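Local coordinates for high affinity transport system protein p37 (Mycoplasma hyorhinis, PDB 3EKI) that serves as the extracytoplasmic substrate-binding lipoprotein of a high-affinity transport system and binds thiamine diphosphate, at residues E146-S151 against G383-D388; V153-K158 against A212-G217; D159-D164 against T338-Y343; K173-I178 against M332-V337. All blocks are in the same frame, centred on the assembly; numbering follows the deposited sequence. Where two conformers were deposited one is given.

Interaction 1. Residues E146-S151 against G383-D388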
# COMPACT_ATOMS: atom_id res chain seq x y z
N GLU A 146 11.31 2.94 7.32
CA GLU A 146 10.74 2.23 6.19
C GLU A 146 9.97 1.03 6.72
O GLU A 146 10.59 0.22 7.41
CB GLU A 146 11.83 1.76 5.22
CG GLU A 146 11.25 1.08 3.98
CD GLU A 146 12.27 0.74 2.92
OE1 GLU A 146 13.48 0.94 3.11
OE2 GLU A 146 11.83 0.23 1.86
N THR A 147 8.69 0.90 6.42
CA THR A 147 7.98 -0.34 6.80
C THR A 147 8.26 -1.44 5.77
O THR A 147 8.65 -1.15 4.64
CB THR A 147 6.47 -0.10 6.96
OG1 THR A 147 5.92 0.13 5.66
CG2 THR A 147 6.13 1.11 7.80
N THR A 148 8.07 -2.68 6.17
CA THR A 148 8.13 -3.85 5.29
C THR A 148 6.88 -4.68 5.55
O THR A 148 6.21 -4.57 6.58
CB THR A 148 9.39 -4.70 5.48
OG1 THR A 148 9.38 -5.27 6.81
CG2 THR A 148 10.67 -3.90 5.34
N THR A 149 6.52 -5.53 4.59
CA THR A 149 5.31 -6.35 4.74
C THR A 149 5.65 -7.81 4.46
O THR A 149 6.59 -8.07 3.69
CB THR A 149 4.23 -5.78 3.79
OG1 THR A 149 2.95 -6.36 4.07
CG2 THR A 149 4.53 -6.06 2.33
N ASN A 150 4.92 -8.74 5.04
CA ASN A 150 5.02 -10.16 4.71
C ASN A 150 4.88 -10.32 3.19
O ASN A 150 3.92 -9.79 2.65
CB ASN A 150 3.97 -10.99 5.43
CG ASN A 150 4.16 -11.10 6.94
OD1 ASN A 150 5.28 -10.92 7.43
ND2 ASN A 150 3.09 -11.43 7.63
N SER A 151 5.83 -11.00 2.56
CA SER A 151 5.78 -11.26 1.13
C SER A 151 4.57 -12.11 0.78
O SER A 151 4.14 -12.95 1.56
CB SER A 151 7.07 -11.93 0.65
OG SER A 151 7.10 -13.29 1.06
N GLY A 383 7.26 -5.44 9.55
CA GLY A 383 8.66 -5.21 9.88
C GLY A 383 8.97 -3.74 9.62
O GLY A 383 8.21 -2.97 9.03
N TYR A 384 10.13 -3.33 10.09
CA TYR A 384 10.62 -1.97 9.96
C TYR A 384 12.13 -1.92 9.76
O TYR A 384 12.84 -2.80 10.27
CB TYR A 384 10.29 -1.17 11.23
CG TYR A 384 8.83 -1.12 11.60
CD1 TYR A 384 8.35 -1.96 12.58
CD2 TYR A 384 7.92 -0.26 10.99
CE1 TYR A 384 7.01 -1.93 12.94
CE2 TYR A 384 6.59 -0.22 11.34
CZ TYR A 384 6.13 -1.07 12.32
OH TYR A 384 4.81 -1.05 12.68
N LYS A 385 12.62 -0.92 9.04
CA LYS A 385 14.04 -0.65 8.87
C LYS A 385 14.26 0.85 9.03
O LYS A 385 13.35 1.66 8.77
CB LYS A 385 14.51 -1.09 7.48
CG LYS A 385 13.94 -2.37 6.93
CD LYS A 385 14.83 -2.97 5.83
CE LYS A 385 14.05 -3.41 4.61
NZ LYS A 385 14.21 -4.86 4.30
N LYS A 386 15.44 1.30 9.43
CA LYS A 386 15.85 2.68 9.38
C LYS A 386 16.07 3.13 7.94
O LYS A 386 16.66 2.35 7.17
CB LYS A 386 17.18 2.84 10.14
CG LYS A 386 17.70 4.27 10.23
CD LYS A 386 19.14 4.28 10.76
CE LYS A 386 19.68 5.69 10.94
NZ LYS A 386 21.06 5.67 11.51
N ILE A 387 15.65 4.34 7.58
CA ILE A 387 16.09 4.85 6.28
C ILE A 387 17.46 5.50 6.41
O ILE A 387 17.58 6.43 7.19
CB ILE A 387 15.07 5.83 5.69
CG1 ILE A 387 13.75 5.09 5.46
CG2 ILE A 387 15.62 6.51 4.45
CD1 ILE A 387 12.63 5.83 4.82
N ASP A 388 18.42 4.96 5.67
CA ASP A 388 19.79 5.48 5.73
C ASP A 388 20.03 6.52 4.66
O ASP A 388 20.88 7.41 4.82
CB ASP A 388 20.75 4.29 5.60
CG ASP A 388 20.51 3.20 6.64
OD1 ASP A 388 20.65 3.48 7.85
OD2 ASP A 388 20.20 2.06 6.26
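Thr148 lays its methyl across the bent chain of Lys385 at about a right angle, CG2 standing 3.5 Å from CE, a tight pair. The lysine gets there because its chain starts beside its own backbone N and turns back at chi3 and chi4 (-134° and -121°). Thr148 OG1 bonds to Gln211, while its methyl meets the lysine. Beneath this packing, strands 146-151 and 383-386 pair antiparallel as part of the sheet that also carries strand 345-349. Glu146 and Lys385 form a hydrogen-bonded pair that exchanges both backbone bonds, Glu146 N to Lys385 O and Lys385 N to Glu146 O, each 2.8 Å. Thr147 faces Tyr384 in the non-hydrogen-bonded pair that follows, and Thr148 N then donates to Gly383 O at 2.9 Å; the return bond from Gly383 N is weak. On the other face of the sheet the methyl of Thr147 meets the ring of Tyr384 obliquely, CG2 to CE2 3.8 Å, while Thr147 OG1 bonds to Asp344 O and Tyr384 OH to Asp373. The Thr147 side chain lies about 6 Å from bound thiamine diphosphate, so the pairing belongs to the surroundings of the pocket. Beyond the paired residues, Ile387 brings CG1 to 3.9 Å from Glu146 CB, and both side chains pack on helix 390-402. Glu146 OE1 stays 6.0 Å from Lys385 NZ. The chemistry is therefore that of strand pairing through main-chain bonds, flanked by methyl, aliphatic and aromatic contacts; attraction between the two opposite charges would probably act only at longer range.

Interaction 2. Residues V153-K158 against A212-G217. With TPP (thiamine diphosphate), chain B.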
# COMPACT_ATOMS: atom_id res chain seq x y z
N VAL A 153 3.12 -15.23 -1.35
CA VAL A 153 3.76 -16.43 -1.87
C VAL A 153 4.05 -16.34 -3.36
O VAL A 153 4.97 -17.04 -3.77
CB VAL A 153 2.90 -17.67 -1.59
CG1 VAL A 153 2.91 -17.88 -0.08
CG2 VAL A 153 1.50 -17.52 -2.12
N PHE A 154 3.33 -15.50 -4.07
CA PHE A 154 3.50 -15.31 -5.52
C PHE A 154 4.38 -14.12 -5.90
O PHE A 154 4.56 -13.81 -7.10
CB PHE A 154 2.10 -15.21 -6.14
CG PHE A 154 1.18 -14.16 -5.53
CD1 PHE A 154 0.17 -14.52 -4.66
CD2 PHE A 154 1.35 -12.81 -5.80
CE1 PHE A 154 -0.67 -13.61 -4.04
CE2 PHE A 154 0.51 -11.89 -5.20
CZ PHE A 154 -0.49 -12.27 -4.34
N ASP A 155 5.00 -13.39 -4.98
CA ASP A 155 5.81 -12.21 -5.33
C ASP A 155 6.86 -11.95 -4.24
O ASP A 155 6.80 -10.96 -3.51
CB ASP A 155 4.91 -11.01 -5.51
CG ASP A 155 5.53 -9.72 -5.98
OD1 ASP A 155 6.66 -9.72 -6.51
OD2 ASP A 155 4.87 -8.66 -5.83
N LYS A 156 7.85 -12.84 -4.15
CA LYS A 156 8.87 -12.74 -3.11
C LYS A 156 10.17 -12.03 -3.54
O LYS A 156 11.07 -11.82 -2.73
CB LYS A 156 9.20 -14.12 -2.55
CG LYS A 156 7.98 -14.94 -2.17
CD LYS A 156 8.38 -16.23 -1.46
CE LYS A 156 7.21 -17.20 -1.39
NZ LYS A 156 7.32 -18.11 -0.21
N GLU A 157 10.24 -11.67 -4.82
CA GLU A 157 11.39 -11.02 -5.39
C GLU A 157 11.06 -9.63 -5.95
O GLU A 157 10.25 -9.43 -6.88
CB GLU A 157 11.98 -11.89 -6.51
CG GLU A 157 13.15 -12.75 -6.09
CD GLU A 157 13.52 -13.84 -7.09
OE1 GLU A 157 12.94 -13.92 -8.19
OE2 GLU A 157 14.40 -14.65 -6.76
N LYS A 158 11.73 -8.65 -5.34
CA LYS A 158 11.43 -7.29 -5.72
C LYS A 158 11.73 -6.96 -7.17
O LYS A 158 10.93 -6.34 -7.87
CB LYS A 158 12.24 -6.30 -4.86
CG LYS A 158 11.88 -4.87 -5.20
CD LYS A 158 12.58 -3.81 -4.39
CE LYS A 158 12.44 -2.45 -5.05
NZ LYS A 158 12.98 -2.39 -6.44
N ALA A 212 9.02 -8.23 2.37
CA ALA A 212 9.06 -7.45 1.16
C ALA A 212 9.11 -5.96 1.52
O ALA A 212 8.23 -5.45 2.20
CB ALA A 212 7.86 -7.76 0.31
N ASN A 213 10.16 -5.31 1.03
CA ASN A 213 10.32 -3.87 1.13
C ASN A 213 9.75 -3.15 -0.09
O ASN A 213 10.29 -2.17 -0.60
CB ASN A 213 11.80 -3.55 1.33
CG ASN A 213 12.65 -3.97 0.15
OD1 ASN A 213 12.24 -4.84 -0.63
ND2 ASN A 213 13.80 -3.35 0.09
N PHE A 214 8.61 -3.69 -0.53
CA PHE A 214 7.94 -3.15 -1.70
C PHE A 214 6.50 -3.63 -1.78
O PHE A 214 6.11 -4.59 -1.10
CB PHE A 214 8.70 -3.59 -2.95
CG PHE A 214 8.62 -5.10 -3.18
CD1 PHE A 214 7.66 -5.72 -3.98
CD2 PHE A 214 9.53 -5.93 -2.55
CE1 PHE A 214 7.60 -7.10 -4.10
CE2 PHE A 214 9.50 -7.30 -2.67
CZ PHE A 214 8.54 -7.88 -3.45
N TYR A 215 5.71 -3.06 -2.68
CA TYR A 215 4.43 -3.59 -3.09
C TYR A 215 4.26 -3.17 -4.56
O TYR A 215 5.04 -2.40 -5.12
CB TYR A 215 3.24 -3.17 -2.23
CG TYR A 215 2.79 -1.74 -2.42
CD1 TYR A 215 3.66 -0.67 -2.23
CD2 TYR A 215 1.49 -1.44 -2.78
CE1 TYR A 215 3.26 0.64 -2.39
CE2 TYR A 215 1.06 -0.15 -2.96
CZ TYR A 215 1.95 0.89 -2.77
OH TYR A 215 1.52 2.18 -2.96
N ARG A 216 3.23 -3.72 -5.17
CA ARG A 216 2.89 -3.43 -6.55
C ARG A 216 1.40 -3.14 -6.71
O ARG A 216 0.59 -3.42 -5.82
CB ARG A 216 3.20 -4.62 -7.47
CG ARG A 216 4.60 -5.17 -7.38
CD ARG A 216 4.70 -6.40 -8.28
NE ARG A 216 5.93 -7.10 -7.98
CZ ARG A 216 7.12 -6.94 -8.53
NH1 ARG A 216 7.28 -6.04 -9.50
NH2 ARG A 216 8.12 -7.70 -8.09
N GLY A 217 1.00 -2.60 -7.85
CA GLY A 217 -0.36 -2.60 -8.30
C GLY A 217 -0.59 -3.81 -9.22
O GLY A 217 0.31 -4.60 -9.46
N1' TPP B . -2.42 -5.49 4.44
C2' TPP B . -3.37 -5.25 5.38
CM2 TPP B . -3.52 -6.24 6.54
N3' TPP B . -4.14 -4.15 5.32
C4' TPP B . -3.91 -3.23 4.34
N4' TPP B . -4.63 -2.11 4.34
C5' TPP B . -2.98 -3.49 3.32
C6' TPP B . -2.25 -4.67 3.41
C7' TPP B . -2.71 -2.57 2.12
N3 TPP B . -1.67 -1.54 2.33
C2 TPP B . -1.39 -0.95 3.49
S1 TPP B . -0.08 0.18 3.27
C5 TPP B . 0.02 -0.16 1.56
C4 TPP B . -1.01 -1.03 1.25
CM4 TPP B . -1.09 -1.72 -0.13
C6 TPP B . 0.96 0.56 0.59
C7 TPP B . 0.45 1.96 0.28
O7 TPP B . -0.82 1.86 -0.41
PA TPP B . -1.92 3.00 -0.46
O1A TPP B . -3.18 2.40 -0.97
O2A TPP B . -2.04 3.68 0.88
O3A TPP B . -1.38 4.15 -1.39
PB TPP B . -1.54 4.24 -2.99
O1B TPP B . -0.84 3.09 -3.64
O2B TPP B . -0.87 5.62 -3.35
O3B TPP B . -3.08 4.36 -3.37
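Two irregular loops run past each other with Lys158 CA 6.7 Å from Phe214 CA, and no strand pairing joins them. Segment 212-217 leads from the antiparallel sheet to strand 217-223 of the mixed sheet, a connection consistent with an inter-lobe link of the periplasmic-binding-protein fold. The main grip is a side-on salt bridge: Arg216 presents NE and NH2 to the carboxylate of Asp155, with NE to OD2 2.9 Å and NH2 to OD1 3.0 Å. OD1 receives NH2 on its syn lone pair, whereas OD2 is met 26° out of the carboxylate plane; carboxylate and guanidinium are turned 37° apart. Asp155 reaches across because its CG is anti to the backbone N (chi1 -175°). NH2 also makes a weak bond to Lys158 O, and NH1 donates to Lys160 O and Thr338 O, which together should hold the rotation of the guanidinium. Glu309 OE1 lies close to Asp155 OD2, a like-charge neighbour whose effect the arginine probably offsets. Lys158 covers one face of the Phe214 ring in a CH-pi contact, its CA 3.8 Å from the ring centroid, while Asp155 O meets the ring edge at CZ, 3.5 Å away. Next along, Tyr215 turns to the ligand: its ring face covers C6 of thiamine diphosphate and its OH donates to O1B at 2.6 Å.

Interaction 3. Residues D159-D164 against T338-Y343. With TPP (thiamine diphosphate), chain B.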
# COMPACT_ATOMS: atom_id res chain seq x y z
N ASP A 159 12.94 -7.35 -7.61
CA ASP A 159 13.43 -6.74 -8.85
C ASP A 159 12.94 -7.49 -10.08
O ASP A 159 13.68 -8.15 -10.83
CB ASP A 159 14.95 -6.60 -8.77
CG ASP A 159 15.41 -5.37 -8.01
OD1 ASP A 159 14.61 -4.53 -7.54
OD2 ASP A 159 16.64 -5.18 -7.87
N LYS A 160 11.64 -7.39 -10.31
CA LYS A 160 10.93 -7.86 -11.50
C LYS A 160 10.19 -6.65 -12.09
O LYS A 160 9.38 -6.04 -11.38
CB LYS A 160 9.92 -8.96 -11.23
CG LYS A 160 10.35 -10.13 -10.38
CD LYS A 160 11.34 -11.04 -11.08
CE LYS A 160 11.57 -12.32 -10.27
NZ LYS A 160 12.88 -12.95 -10.63
N PHE A 161 10.50 -6.32 -13.33
CA PHE A 161 9.96 -5.18 -14.02
C PHE A 161 9.40 -5.54 -15.40
O PHE A 161 9.71 -6.60 -15.94
CB PHE A 161 11.03 -4.10 -14.24
CG PHE A 161 11.64 -3.56 -12.97
CD1 PHE A 161 12.67 -4.25 -12.36
CD2 PHE A 161 11.19 -2.37 -12.44
CE1 PHE A 161 13.26 -3.76 -11.20
CE2 PHE A 161 11.77 -1.88 -11.27
CZ PHE A 161 12.78 -2.59 -10.67
N TYR A 162 8.60 -4.62 -15.92
CA TYR A 162 8.02 -4.81 -17.24
C TYR A 162 9.12 -5.05 -18.28
O TYR A 162 10.16 -4.39 -18.32
CB TYR A 162 7.15 -3.57 -17.58
CG TYR A 162 6.51 -3.77 -18.94
CD1 TYR A 162 5.32 -4.47 -19.08
CD2 TYR A 162 7.08 -3.27 -20.10
CE1 TYR A 162 4.74 -4.65 -20.34
CE2 TYR A 162 6.54 -3.43 -21.35
CZ TYR A 162 5.36 -4.14 -21.45
OH TYR A 162 4.85 -4.28 -22.71
N VAL A 163 8.84 -5.97 -19.19
CA VAL A 163 9.76 -6.28 -20.28
C VAL A 163 9.00 -6.14 -21.60
O VAL A 163 9.32 -5.26 -22.40
CB VAL A 163 10.39 -7.68 -20.15
CG1 VAL A 163 11.30 -7.94 -21.35
CG2 VAL A 163 11.18 -7.82 -18.87
N ASP A 164 7.98 -6.97 -21.81
CA ASP A 164 7.23 -6.87 -23.06
C ASP A 164 5.77 -7.26 -23.03
O ASP A 164 5.10 -7.31 -24.07
CB ASP A 164 7.96 -7.77 -24.11
CG ASP A 164 8.12 -9.20 -23.68
OD1 ASP A 164 7.26 -9.71 -22.94
OD2 ASP A 164 9.11 -9.86 -24.05
N THR A 338 2.35 -4.63 -11.64
CA THR A 338 3.16 -3.48 -12.01
C THR A 338 4.59 -3.62 -11.49
O THR A 338 4.96 -4.60 -10.87
CB THR A 338 2.59 -2.16 -11.48
OG1 THR A 338 2.79 -2.09 -10.04
CG2 THR A 338 1.09 -2.03 -11.71
N ASN A 339 5.40 -2.59 -11.75
CA ASN A 339 6.72 -2.43 -11.19
C ASN A 339 6.55 -2.12 -9.70
O ASN A 339 5.48 -1.69 -9.29
CB ASN A 339 7.50 -1.33 -11.90
CG ASN A 339 7.76 -1.58 -13.37
OD1 ASN A 339 7.90 -2.72 -13.79
ND2 ASN A 339 7.83 -0.49 -14.13
N PRO A 340 7.60 -2.42 -8.93
CA PRO A 340 7.49 -2.28 -7.47
C PRO A 340 7.96 -0.95 -6.90
O PRO A 340 8.91 -0.36 -7.42
CB PRO A 340 8.46 -3.38 -7.06
CG PRO A 340 9.56 -3.30 -8.07
CD PRO A 340 8.88 -2.94 -9.37
N ILE A 341 7.28 -0.54 -5.82
CA ILE A 341 7.74 0.68 -5.11
C ILE A 341 7.77 0.41 -3.62
O ILE A 341 7.22 -0.59 -3.15
CB ILE A 341 6.84 1.88 -5.41
CG1 ILE A 341 5.40 1.74 -4.93
CG2 ILE A 341 6.91 2.20 -6.90
CD1 ILE A 341 4.56 3.00 -5.07
N PRO A 342 8.43 1.22 -2.80
CA PRO A 342 8.55 0.87 -1.38
C PRO A 342 7.24 0.89 -0.60
O PRO A 342 6.33 1.62 -0.95
CB PRO A 342 9.46 1.98 -0.84
CG PRO A 342 10.24 2.41 -2.06
CD PRO A 342 9.16 2.46 -3.14
N TYR A 343 7.19 0.08 0.45
CA TYR A 343 6.05 0.15 1.37
C TYR A 343 6.09 1.49 2.10
O TYR A 343 6.92 2.35 1.79
CB TYR A 343 6.03 -1.03 2.34
CG TYR A 343 4.67 -1.67 2.50
CD1 TYR A 343 3.99 -1.72 3.70
CD2 TYR A 343 4.03 -2.24 1.40
CE1 TYR A 343 2.74 -2.31 3.81
CE2 TYR A 343 2.80 -2.83 1.51
CZ TYR A 343 2.14 -2.88 2.71
OH TYR A 343 0.89 -3.47 2.82
N1' TPP B . -2.42 -5.49 4.44
C2' TPP B . -3.37 -5.25 5.38
CM2 TPP B . -3.52 -6.24 6.54
N3' TPP B . -4.14 -4.15 5.32
C4' TPP B . -3.91 -3.23 4.34
N4' TPP B . -4.63 -2.11 4.34
C5' TPP B . -2.98 -3.49 3.32
C6' TPP B . -2.25 -4.67 3.41
C7' TPP B . -2.71 -2.57 2.12
N3 TPP B . -1.67 -1.54 2.33
C2 TPP B . -1.39 -0.95 3.49
S1 TPP B . -0.08 0.18 3.27
C5 TPP B . 0.02 -0.16 1.56
C4 TPP B . -1.01 -1.03 1.25
CM4 TPP B . -1.09 -1.72 -0.13
C6 TPP B . 0.96 0.56 0.59
C7 TPP B . 0.45 1.96 0.28
O7 TPP B . -0.82 1.86 -0.41
PA TPP B . -1.92 3.00 -0.46
O1A TPP B . -3.18 2.40 -0.97
O2A TPP B . -2.04 3.68 0.88
O3A TPP B . -1.38 4.15 -1.39
PB TPP B . -1.54 4.24 -2.99
O1B TPP B . -0.84 3.09 -3.64
O2B TPP B . -0.87 5.62 -3.35
O3B TPP B . -3.08 4.36 -3.37
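Asn339 and Phe161 both swing their side chains beside their own backbone N (chi1 -62° and -60°), which brings the amide oxygen of Asn339 to the backbone at Phe161 and Tyr162 and the phenyl ring alongside Pro340. Asn339 OD1 accepts the backbone N of Tyr162 at 2.9 Å, the donor lying in the carbonyl plane. The same oxygen sits 3.2 Å from Phe161 CA, packed against the backbone just before the N-H it accepts. The other end of that amide is used too: ND2 bonds to Ala401 O, and the two bonds fix its rotation and tie loop 159-164 to helix 390-402. The Phe161 ring crosses the Asn339 amide at about a right angle, the two planes 53° apart, with CD2 3.6 Å from Asn339 CG. Phe161 crosses Pro340 in the same way, CE2 to CD 3.6 Å, and its ring also makes a cation-pi contact with Lys400. Beyond Pro340 the segment 338-343 runs on to the ligand pocket, where one ring face of Tyr343 lies against thiamine diphosphate and its OH comes 3.2 Å from N3. Tyr162 leads the other way, its OH bonding to His269. The contact is thus a junction of loops: 338-343 connects strand 331-337 of the mixed sheet with strand 345-349 of the antiparallel sheet, 159-164 approaches helix 170-184, and helices 390-402 and 256-269 pack against their side chains.

Interaction 4. Residues K173-I178 against M332-V337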
# COMPACT_ATOMS: atom_id res chain seq x y z
N LYS A 173 4.01 -13.36 -15.46
CA LYS A 173 4.19 -14.61 -14.71
C LYS A 173 3.63 -14.47 -13.30
O LYS A 173 2.98 -15.39 -12.77
CB LYS A 173 5.67 -14.99 -14.70
CG LYS A 173 6.19 -15.36 -16.10
CD LYS A 173 7.61 -15.87 -15.97
CE LYS A 173 8.60 -14.97 -16.69
NZ LYS A 173 9.96 -15.05 -16.10
N ILE A 174 3.85 -13.34 -12.64
CA ILE A 174 3.22 -13.19 -11.31
C ILE A 174 1.71 -13.20 -11.38
O ILE A 174 0.98 -13.78 -10.58
CB ILE A 174 3.72 -11.89 -10.63
CG1 ILE A 174 5.21 -11.93 -10.28
CG2 ILE A 174 2.89 -11.62 -9.40
CD1 ILE A 174 5.88 -10.59 -10.06
N ALA A 175 1.15 -12.55 -12.42
CA ALA A 175 -0.31 -12.55 -12.61
C ALA A 175 -0.83 -13.98 -12.77
O ALA A 175 -1.89 -14.34 -12.26
CB ALA A 175 -0.70 -11.67 -13.78
N LYS A 176 -0.09 -14.82 -13.48
CA LYS A 176 -0.55 -16.21 -13.64
C LYS A 176 -0.50 -16.94 -12.31
O LYS A 176 -1.39 -17.76 -12.06
CB LYS A 176 0.26 -16.87 -14.75
CG LYS A 176 -0.09 -16.27 -16.11
CD LYS A 176 0.82 -16.69 -17.23
CE LYS A 176 0.21 -16.41 -18.60
NZ LYS A 176 -0.48 -17.60 -19.16
N GLU A 177 0.45 -16.65 -11.46
CA GLU A 177 0.51 -17.26 -10.13
C GLU A 177 -0.64 -16.78 -9.26
O GLU A 177 -1.22 -17.52 -8.46
CB GLU A 177 1.86 -16.94 -9.51
CG GLU A 177 3.05 -17.62 -10.18
CD GLU A 177 3.14 -19.02 -9.56
OE1 GLU A 177 2.50 -19.94 -10.09
OE2 GLU A 177 3.84 -19.14 -8.53
N ILE A 178 -1.02 -15.50 -9.38
CA ILE A 178 -2.18 -14.98 -8.68
C ILE A 178 -3.44 -15.71 -9.13
O ILE A 178 -4.30 -16.07 -8.33
CB ILE A 178 -2.31 -13.46 -8.90
CG1 ILE A 178 -1.19 -12.69 -8.21
CG2 ILE A 178 -3.67 -12.94 -8.50
CD1 ILE A 178 -1.12 -11.22 -8.55
N MET A 332 -13.30 -12.89 -13.17
CA MET A 332 -12.32 -11.83 -12.99
C MET A 332 -10.95 -12.44 -12.77
O MET A 332 -10.80 -13.36 -11.95
CB MET A 332 -12.76 -11.04 -11.78
CG MET A 332 -12.23 -9.64 -11.64
SD MET A 332 -13.01 -8.80 -10.23
CE MET A 332 -11.67 -7.67 -9.85
N GLU A 333 -9.93 -11.98 -13.48
CA GLU A 333 -8.61 -12.54 -13.36
C GLU A 333 -7.54 -11.47 -13.52
O GLU A 333 -7.81 -10.42 -14.10
CB GLU A 333 -8.38 -13.65 -14.40
CG GLU A 333 -8.45 -13.18 -15.83
CD GLU A 333 -8.66 -14.30 -16.84
OE1 GLU A 333 -8.07 -14.20 -17.94
OE2 GLU A 333 -9.38 -15.29 -16.61
N ALA A 334 -6.36 -11.77 -13.02
CA ALA A 334 -5.23 -10.88 -13.16
C ALA A 334 -4.67 -10.93 -14.58
O ALA A 334 -4.45 -12.02 -15.12
CB ALA A 334 -4.15 -11.27 -12.16
N LEU A 335 -4.41 -9.76 -15.14
CA LEU A 335 -3.73 -9.64 -16.42
C LEU A 335 -2.23 -9.46 -16.29
O LEU A 335 -1.41 -10.14 -16.92
CB LEU A 335 -4.36 -8.48 -17.19
CG LEU A 335 -3.67 -8.11 -18.51
CD1 LEU A 335 -3.93 -9.16 -19.55
CD2 LEU A 335 -4.15 -6.72 -18.91
N ILE A 336 -1.81 -8.52 -15.43
CA ILE A 336 -0.42 -8.22 -15.23
C ILE A 336 -0.29 -7.43 -13.92
O ILE A 336 -1.26 -6.76 -13.56
CB ILE A 336 0.18 -7.42 -16.40
CG1 ILE A 336 1.70 -7.34 -16.43
CG2 ILE A 336 -0.45 -6.04 -16.49
CD1 ILE A 336 2.28 -6.87 -17.74
N VAL A 337 0.85 -7.56 -13.26
CA VAL A 337 1.10 -6.67 -12.11
C VAL A 337 1.97 -5.51 -12.56
O VAL A 337 2.32 -5.37 -13.74
CB VAL A 337 1.71 -7.39 -10.91
CG1 VAL A 337 0.73 -8.50 -10.49
CG2 VAL A 337 3.09 -7.95 -11.15
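Val337 packs its two methyls on Ile174 and Ile178 of helix 170-184: CG1 touches both, CG2 Ile174. CG1, anti to the carbonyl carbon (chi1 -60°), lies 3.9 Å from Ile174 CG2 and 3.8 Å from Ile178 CD1, while CG2 lies against Ile174 CB and CD1. The side chains of Ile174 and Val337 cross at about a right angle; that of Ile178 meets the valine more aslant and reaches it with its terminal methyl. One helical turn apart, the two isoleucines flank Val337, Ile174 with CG2, CB and CD1, Ile178 with CD1. At the middle of the interface Ala175 supplies a small surface that lets the backbones come near: Ala175 CA is 5.1 Å from Ile336 CA, and Ala175 CB is 3.6 Å from the carbonyl oxygen Leu335 O. Ala334 packs beside it, its CB 3.8 Å from Ala175 CB and within reach of the CG2 methyl of Ile178. No hydrogen bond joins the two segments, although the backbone N of Ala334 is taken up by OD1 of Asn179, the residue after Ile178 in the helix. Segment axes run at 146° to each other and approach to 6.5 Å. The strand is kinked here by a classic beta bulge, Leu335 and Ile336 together facing Ile219, and these two turn their side chains from the segment 173-178 to touch Trp235. Strand 331-337 is an outermost strand of the mixed sheet, hydrogen-bonded to strand 217-223, with helix 170-184 on one side and helix 225-236 packing against the bulge residues.

Overall arrangement
From the N terminus, strand 141-152 supplies the first segment of interaction 1, whose partner 383-388 is met only near the C terminus, so this contact closes the widest loop and encloses the other three. The chain then enters the loop holding the first segments of interactions 2 and 3, then helix 170-184, the first side of interaction 4. Interaction 2 closes first, at 212-217; interaction 4 closes at 332-337 and interaction 3 just after, at 338-343, so 4 nests within 3 while 2 crosses both. Interaction 1 belongs to the antiparallel sheet, interaction 4 to the mixed sheet, and interactions 2 and 3, centres about 9 Å apart, join the two beside the bound thiamine diphosphate.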